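Local coordinates for protein computational Design of Enzyme (Synthetic construct, PDB 3TP4) that is a computationally designed enzyme, apparently built on a glycosyl hydrolase family 26 scaffold and probably intended to carry an activated serine in a catalytic triad, at residues V386-V397 with L427-P435. Sequence-based numbering, arbitrary orientation.
Sequences VASAPTTVRVRV and LWWTAPWSP
Thr391, Val393 and Val395 form antiparallel hydrogen-bonded pairs with Trp433, Ala431 and Trp429, and the axes of strands 391-397 and 429-433 approach to 4.5 Å. They are neighbouring strands of the bacterial Ig-like domain, whose sheet continues through 374-379 and 414-423. Six backbone hydrogen bonds join them. Thr391, Val393, Val395, Trp429, Ala431 and Trp433 share one face. There Val393 CG2 lies 3.7 Å from Trp433 CB, and Val409 touches Trp433. Thr392, Arg394, Thr430 and Pro432 share the other face. Arg394 is extended from CG to NE and passes over one face of the Trp428 indole. Its CD makes a CH-pi contact, 3.9 Å from the centroid of the six-membered ring. Leu427 CD2 lies against the opposite face, toward the rim. The Arg394 guanidinium is steeply turned against the indole, and its NH1 is hydrogen-bonded to Ser379 OG. Arg396 bends at chi2 (52°) and its chain crosses the Leu427 side chain at about a right angle. Its NH2 forms a salt bridge with Asp206. Leu427 CD1 sits over one face of this guanidinium. Arg396 NH1 donates to Leu427 O at 3.1 Å, on an in-plane lone pair, and water 1 donates to the same oxygen at 2.8 Å.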
ATOM      1  N   VAL A 386     -11.469  19.019 -17.001  1.00 49.73           N
ATOM      2  CA  VAL A 386     -11.889  18.342 -18.226  1.00 54.96           C
ATOM      3  C   VAL A 386     -11.419  19.097 -19.471  1.00 63.23           C
ATOM      4  O   VAL A 386     -11.654  20.299 -19.606  1.00 60.41           O
ATOM      5  CB  VAL A 386     -13.425  18.157 -18.264  1.00 54.41           C
ATOM      6  CG1 VAL A 386     -14.116  19.341 -17.612  1.00 54.21           C
ATOM      7  CG2 VAL A 386     -13.912  17.959 -19.702  1.00 51.64           C
ATOM      8  N   ALA A 387     -10.772  18.379 -20.383  1.00 73.55           N
ATOM      9  CA  ALA A 387     -10.096  19.001 -21.520  1.00 78.91           C
ATOM     10  C   ALA A 387     -10.969  19.137 -22.764  1.00 80.97           C
ATOM     11  O   ALA A 387     -11.023  20.199 -23.382  1.00 82.80           O
ATOM     12  CB  ALA A 387      -8.819  18.233 -21.856  1.00 81.39           C
ATOM     13  N   SER A 388     -11.641  18.056 -23.138  1.00 79.99           N
ATOM     14  CA  SER A 388     -12.402  18.041 -24.378  1.00 74.92           C
ATOM     15  C   SER A 388     -13.881  17.760 -24.153  1.00 70.05           C
ATOM     16  O   SER A 388     -14.279  17.218 -23.119  1.00 67.73           O
ATOM     17  CB  SER A 388     -11.819  17.009 -25.346  1.00 76.23           C
ATOM     18  OG  SER A 388     -11.789  15.719 -24.756  1.00 78.29           O
ATOM     19  N   ALA A 389     -14.692  18.142 -25.131  1.00 64.34           N
ATOM     20  CA  ALA A 389     -16.103  17.809 -25.125  1.00 59.60           C
ATOM     21  C   ALA A 389     -16.422  17.058 -26.410  1.00 61.86           C
ATOM     22  O   ALA A 389     -15.927  17.411 -27.479  1.00 65.08           O
ATOM     23  CB  ALA A 389     -16.948  19.066 -25.004  1.00 59.48           C
ATOM     24  N   PRO A 390     -17.228  15.993 -26.303  1.00 58.25           N
ATOM     25  CA  PRO A 390     -17.731  15.528 -25.011  1.00 53.13           C
ATOM     26  C   PRO A 390     -16.642  14.787 -24.242  1.00 47.96           C
ATOM     27  O   PRO A 390     -15.654  14.330 -24.823  1.00 47.72           O
ATOM     28  CB  PRO A 390     -18.847  14.543 -25.397  1.00 51.48           C
ATOM     29  CG  PRO A 390     -19.041  14.696 -26.878  1.00 58.52           C
ATOM     30  CD  PRO A 390     -17.731  15.169 -27.410  1.00 58.78           C
ATOM     31  N   THR A 391     -16.820  14.688 -22.933  1.00 43.72           N
ATOM     32  CA  THR A 391     -15.972  13.827 -22.132  1.00 39.26           C
ATOM     33  C   THR A 391     -16.883  12.752 -21.549  1.00 33.94           C
ATOM     34  O   THR A 391     -18.095  12.925 -21.509  1.00 43.31           O
ATOM     35  CB  THR A 391     -15.260  14.601 -21.012  1.00 32.73           C
ATOM     36  OG1 THR A 391     -14.423  13.703 -20.279  1.00 43.68           O
ATOM     37  CG2 THR A 391     -16.271  15.225 -20.061  1.00 37.36           C
ATOM     38  N   THR A 392     -16.314  11.648 -21.097  1.00 31.20           N
ATOM     39  CA  THR A 392     -17.139  10.555 -20.603  1.00 29.19           C
ATOM     40  C   THR A 392     -17.193  10.589 -19.085  1.00 26.60           C
ATOM     41  O   THR A 392     -16.154  10.588 -18.438  1.00 27.32           O
ATOM     42  CB  THR A 392     -16.574   9.203 -21.046  1.00 33.39           C
ATOM     43  OG1 THR A 392     -16.462   9.193 -22.467  1.00 27.62           O
ATOM     44  CG2 THR A 392     -17.489   8.070 -20.608  1.00 30.65           C
ATOM     45  N   VAL A 393     -18.403  10.636 -18.531  1.00 25.32           N
ATOM     46  CA  VAL A 393     -18.587  10.500 -17.093  1.00 25.11           C
ATOM     47  C   VAL A 393     -18.650   9.014 -16.764  1.00 28.48           C
ATOM     48  O   VAL A 393     -19.399   8.257 -17.396  1.00 25.35           O
ATOM     49  CB  VAL A 393     -19.889  11.161 -16.605  1.00 26.67           C
ATOM     50  CG1 VAL A 393     -20.068  10.916 -15.121  1.00 22.42           C
ATOM     51  CG2 VAL A 393     -19.895  12.667 -16.899  1.00 27.33           C
ATOM     52  N   ARG A 394     -17.848   8.591 -15.796  1.00 23.45           N
ATOM     53  CA  ARG A 394     -17.855   7.195 -15.367  1.00 22.29           C
ATOM     54  C   ARG A 394     -18.137   7.151 -13.881  1.00 26.25           C
ATOM     55  O   ARG A 394     -17.434   7.776 -13.095  1.00 23.92           O
ATOM     56  CB  ARG A 394     -16.495   6.537 -15.628  1.00 21.94           C
ATOM     57  CG  ARG A 394     -16.136   6.402 -17.107  1.00 22.10           C
ATOM     58  CD  ARG A 394     -14.685   5.904 -17.280  1.00 27.05           C
ATOM     59  NE  ARG A 394     -14.336   5.766 -18.692  1.00 26.77           N
ATOM     60  CZ  ARG A 394     -13.881   6.761 -19.452  1.00 30.24           C
ATOM     61  NH1 ARG A 394     -13.697   7.972 -18.935  1.00 22.58           N
ATOM     62  NH2 ARG A 394     -13.606   6.544 -20.731  1.00 28.95           N
ATOM     63  N   VAL A 395     -19.165   6.405 -13.501  1.00 22.75           N
ATOM     64  CA  VAL A 395     -19.471   6.194 -12.100  1.00 22.40           C
ATOM     65  C   VAL A 395     -19.372   4.709 -11.751  1.00 24.06           C
ATOM     66  O   VAL A 395     -19.918   3.845 -12.456  1.00 27.35           O
ATOM     67  CB  VAL A 395     -20.890   6.691 -11.752  1.00 25.29           C
ATOM     68  CG1 VAL A 395     -21.204   6.392 -10.282  1.00 22.09           C
ATOM     69  CG2 VAL A 395     -21.027   8.204 -12.052  1.00 22.09           C
ATOM     70  N   ARG A 396     -18.668   4.429 -10.663  1.00 23.05           N
ATOM     71  CA  ARG A 396     -18.580   3.085 -10.099  1.00 17.93           C
ATOM     72  C   ARG A 396     -19.522   2.989  -8.888  1.00 23.07           C
ATOM     73  O   ARG A 396     -19.422   3.770  -7.939  1.00 25.66           O
ATOM     74  CB  ARG A 396     -17.133   2.786  -9.688  1.00 26.14           C
ATOM     75  CG  ARG A 396     -16.904   1.469  -8.939  1.00 32.19           C
ATOM     76  CD  ARG A 396     -17.484   0.285  -9.670  1.00 28.60           C
ATOM     77  NE  ARG A 396     -17.271  -0.968  -8.944  1.00 28.08           N
ATOM     78  CZ  ARG A 396     -17.695  -2.157  -9.363  1.00 32.95           C
ATOM     79  NH1 ARG A 396     -18.369  -2.271 -10.509  1.00 32.74           N
ATOM     80  NH2 ARG A 396     -17.451  -3.238  -8.639  1.00 31.01           N
ATOM     81  N   VAL A 397     -20.450   2.045  -8.934  1.00 26.38           N
ATOM     82  CA  VAL A 397     -21.243   1.730  -7.754  1.00 30.08           C
ATOM     83  C   VAL A 397     -20.936   0.291  -7.384  1.00 30.89           C
ATOM     84  O   VAL A 397     -21.223  -0.625  -8.158  1.00 30.03           O
ATOM     85  CB  VAL A 397     -22.749   1.860  -8.020  1.00 29.47           C
ATOM     86  CG1 VAL A 397     -23.518   1.773  -6.706  1.00 30.46           C
ATOM     87  CG2 VAL A 397     -23.051   3.164  -8.740  1.00 25.48           C
ATOM     88  N   LEU A 427     -17.962  -2.538 -15.505  1.00 32.65           N
ATOM     89  CA  LEU A 427     -17.430  -1.831 -14.342  1.00 23.41           C
ATOM     90  C   LEU A 427     -18.159  -0.515 -14.018  1.00 24.73           C
ATOM     91  O   LEU A 427     -18.448  -0.225 -12.850  1.00 30.79           O
ATOM     92  CB  LEU A 427     -15.935  -1.557 -14.568  1.00 28.57           C
ATOM     93  CG  LEU A 427     -15.116  -1.142 -13.349  1.00 31.05           C
ATOM     94  CD1 LEU A 427     -15.219  -2.174 -12.232  1.00 31.25           C
ATOM     95  CD2 LEU A 427     -13.655  -0.928 -13.737  1.00 33.91           C
ATOM     96  N   TRP A 428     -18.465   0.273 -15.044  1.00 23.70           N
ATOM     97  CA  TRP A 428     -18.996   1.626 -14.838  1.00 26.30           C
ATOM     98  C   TRP A 428     -20.352   1.894 -15.491  1.00 24.09           C
ATOM     99  O   TRP A 428     -20.685   1.324 -16.533  1.00 23.76           O
ATOM    100  CB  TRP A 428     -18.031   2.678 -15.387  1.00 23.53           C
ATOM    101  CG  TRP A 428     -16.651   2.709 -14.778  1.00 19.26           C
ATOM    102  CD1 TRP A 428     -16.328   2.982 -13.478  1.00 20.24           C
ATOM    103  CD2 TRP A 428     -15.409   2.517 -15.470  1.00 17.77           C
ATOM    104  NE1 TRP A 428     -14.954   2.948 -13.316  1.00 24.77           N
ATOM    105  CE2 TRP A 428     -14.373   2.659 -14.523  1.00 28.57           C
ATOM    106  CE3 TRP A 428     -15.078   2.207 -16.795  1.00 20.18           C
ATOM    107  CZ2 TRP A 428     -13.026   2.514 -14.862  1.00 27.42           C
ATOM    108  CZ3 TRP A 428     -13.737   2.067 -17.130  1.00 28.43           C
ATOM    109  CH2 TRP A 428     -12.732   2.217 -16.166  1.00 27.45           C
ATOM    110  N   TRP A 429     -21.097   2.804 -14.870  1.00 25.82           N
ATOM    111  CA  TRP A 429     -22.247   3.459 -15.463  1.00 22.40           C
ATOM    112  C   TRP A 429     -21.695   4.715 -16.108  1.00 19.36           C
ATOM    113  O   TRP A 429     -20.915   5.428 -15.479  1.00 26.03           O
ATOM    114  CB  TRP A 429     -23.256   3.836 -14.371  1.00 25.07           C
ATOM    115  CG  TRP A 429     -23.951   2.641 -13.780  1.00 25.85           C
ATOM    116  CD1 TRP A 429     -23.434   1.748 -12.889  1.00 23.24           C
ATOM    117  CD2 TRP A 429     -25.297   2.221 -14.040  1.00 22.67           C
ATOM    118  NE1 TRP A 429     -24.375   0.785 -12.586  1.00 27.22           N
ATOM    119  CE2 TRP A 429     -25.526   1.058 -13.275  1.00 24.69           C
ATOM    120  CE3 TRP A 429     -26.327   2.710 -14.853  1.00 20.41           C
ATOM    121  CZ2 TRP A 429     -26.737   0.378 -13.298  1.00 23.39           C
ATOM    122  CZ3 TRP A 429     -27.529   2.031 -14.877  1.00 22.82           C
ATOM    123  CH2 TRP A 429     -27.724   0.875 -14.105  1.00 24.86           C
ATOM    124  N   THR A 430     -22.052   4.973 -17.366  1.00 25.65           N
ATOM    125  CA  THR A 430     -21.424   6.065 -18.109  1.00 24.06           C
ATOM    126  C   THR A 430     -22.415   6.884 -18.918  1.00 23.80           C
ATOM    127  O   THR A 430     -23.517   6.434 -19.197  1.00 24.66           O
ATOM    128  CB  THR A 430     -20.298   5.561 -19.072  1.00 23.69           C
ATOM    129  OG1 THR A 430     -20.877   4.915 -20.219  1.00 24.26           O
ATOM    130  CG2 THR A 430     -19.398   4.602 -18.362  1.00 24.07           C
ATOM    131  N   ALA A 431     -21.998   8.097 -19.279  1.00 23.16           N
ATOM    132  CA  ALA A 431     -22.738   8.965 -20.192  1.00 24.29           C
ATOM    133  C   ALA A 431     -21.771  10.005 -20.727  1.00 24.50           C
ATOM    134  O   ALA A 431     -20.789  10.347 -20.060  1.00 25.91           O
ATOM    135  CB  ALA A 431     -23.895   9.657 -19.468  1.00 26.77           C
ATOM    136  N   PRO A 432     -22.032  10.511 -21.937  1.00 24.75           N
ATOM    137  CA  PRO A 432     -21.192  11.591 -22.460  1.00 26.28           C
ATOM    138  C   PRO A 432     -21.554  12.903 -21.752  1.00 28.08           C
ATOM    139  O   PRO A 432     -22.701  13.065 -21.353  1.00 30.17           O
ATOM    140  CB  PRO A 432     -21.599  11.657 -23.936  1.00 26.38           C
ATOM    141  CG  PRO A 432     -23.037  11.177 -23.946  1.00 27.36           C
ATOM    142  CD  PRO A 432     -23.107  10.119 -22.872  1.00 25.76           C
ATOM    143  N   TRP A 433     -20.595  13.808 -21.578  1.00 28.65           N
ATOM    144  CA  TRP A 433     -20.884  15.120 -20.999  1.00 32.73           C
ATOM    145  C   TRP A 433     -20.178  16.224 -21.790  1.00 36.39           C
ATOM    146  O   TRP A 433     -18.964  16.202 -21.942  1.00 35.94           O
ATOM    147  CB  TRP A 433     -20.472  15.174 -19.521  1.00 29.12           C
ATOM    148  CG  TRP A 433     -20.633  16.536 -18.883  1.00 33.06           C
ATOM    149  CD1 TRP A 433     -21.669  17.420 -19.056  1.00 35.62           C
ATOM    150  CD2 TRP A 433     -19.716  17.168 -17.982  1.00 33.56           C
ATOM    151  NE1 TRP A 433     -21.451  18.558 -18.308  1.00 30.16           N
ATOM    152  CE2 TRP A 433     -20.258  18.427 -17.644  1.00 36.40           C
ATOM    153  CE3 TRP A 433     -18.487  16.790 -17.428  1.00 36.13           C
ATOM    154  CZ2 TRP A 433     -19.611  19.310 -16.777  1.00 37.38           C
ATOM    155  CZ3 TRP A 433     -17.847  17.668 -16.568  1.00 40.27           C
ATOM    156  CH2 TRP A 433     -18.412  18.913 -16.250  1.00 39.52           C
ATOM    157  N   SER A 434     -20.950  17.182 -22.294  1.00 43.11           N
ATOM    158  CA  SER A 434     -20.387  18.307 -23.040  1.00 49.23           C
ATOM    159  C   SER A 434     -20.559  19.596 -22.242  1.00 49.36           C
ATOM    160  O   SER A 434     -21.546  20.303 -22.415  1.00 53.98           O
ATOM    161  CB  SER A 434     -21.084  18.448 -24.398  1.00 49.91           C
ATOM    162  OG  SER A 434     -20.946  17.268 -25.170  1.00 53.62           O
ATOM    163  N   PRO A 435     -19.599  19.900 -21.361  1.00 48.69           N
ATOM    164  CA  PRO A 435     -19.723  21.049 -20.454  1.00 54.92           C
ATOM    165  C   PRO A 435     -20.252  22.308 -21.151  1.00 59.91           C
ATOM    166  O   PRO A 435     -19.568  22.865 -22.011  1.00 62.82           O
ATOM    167  CB  PRO A 435     -18.291  21.266 -19.974  1.00 48.84           C
ATOM    168  CG  PRO A 435     -17.669  19.915 -20.036  1.00 52.30           C
ATOM    169  CD  PRO A 435     -18.308  19.206 -21.207  1.00 51.67           C
TER
HETATM  170  O   HOH W   1     -20.630   0.417 -11.302  1.00 22.97           O
HETATM  171  O   HOH W   2     -22.913  -1.153 -10.915  1.00 40.39           O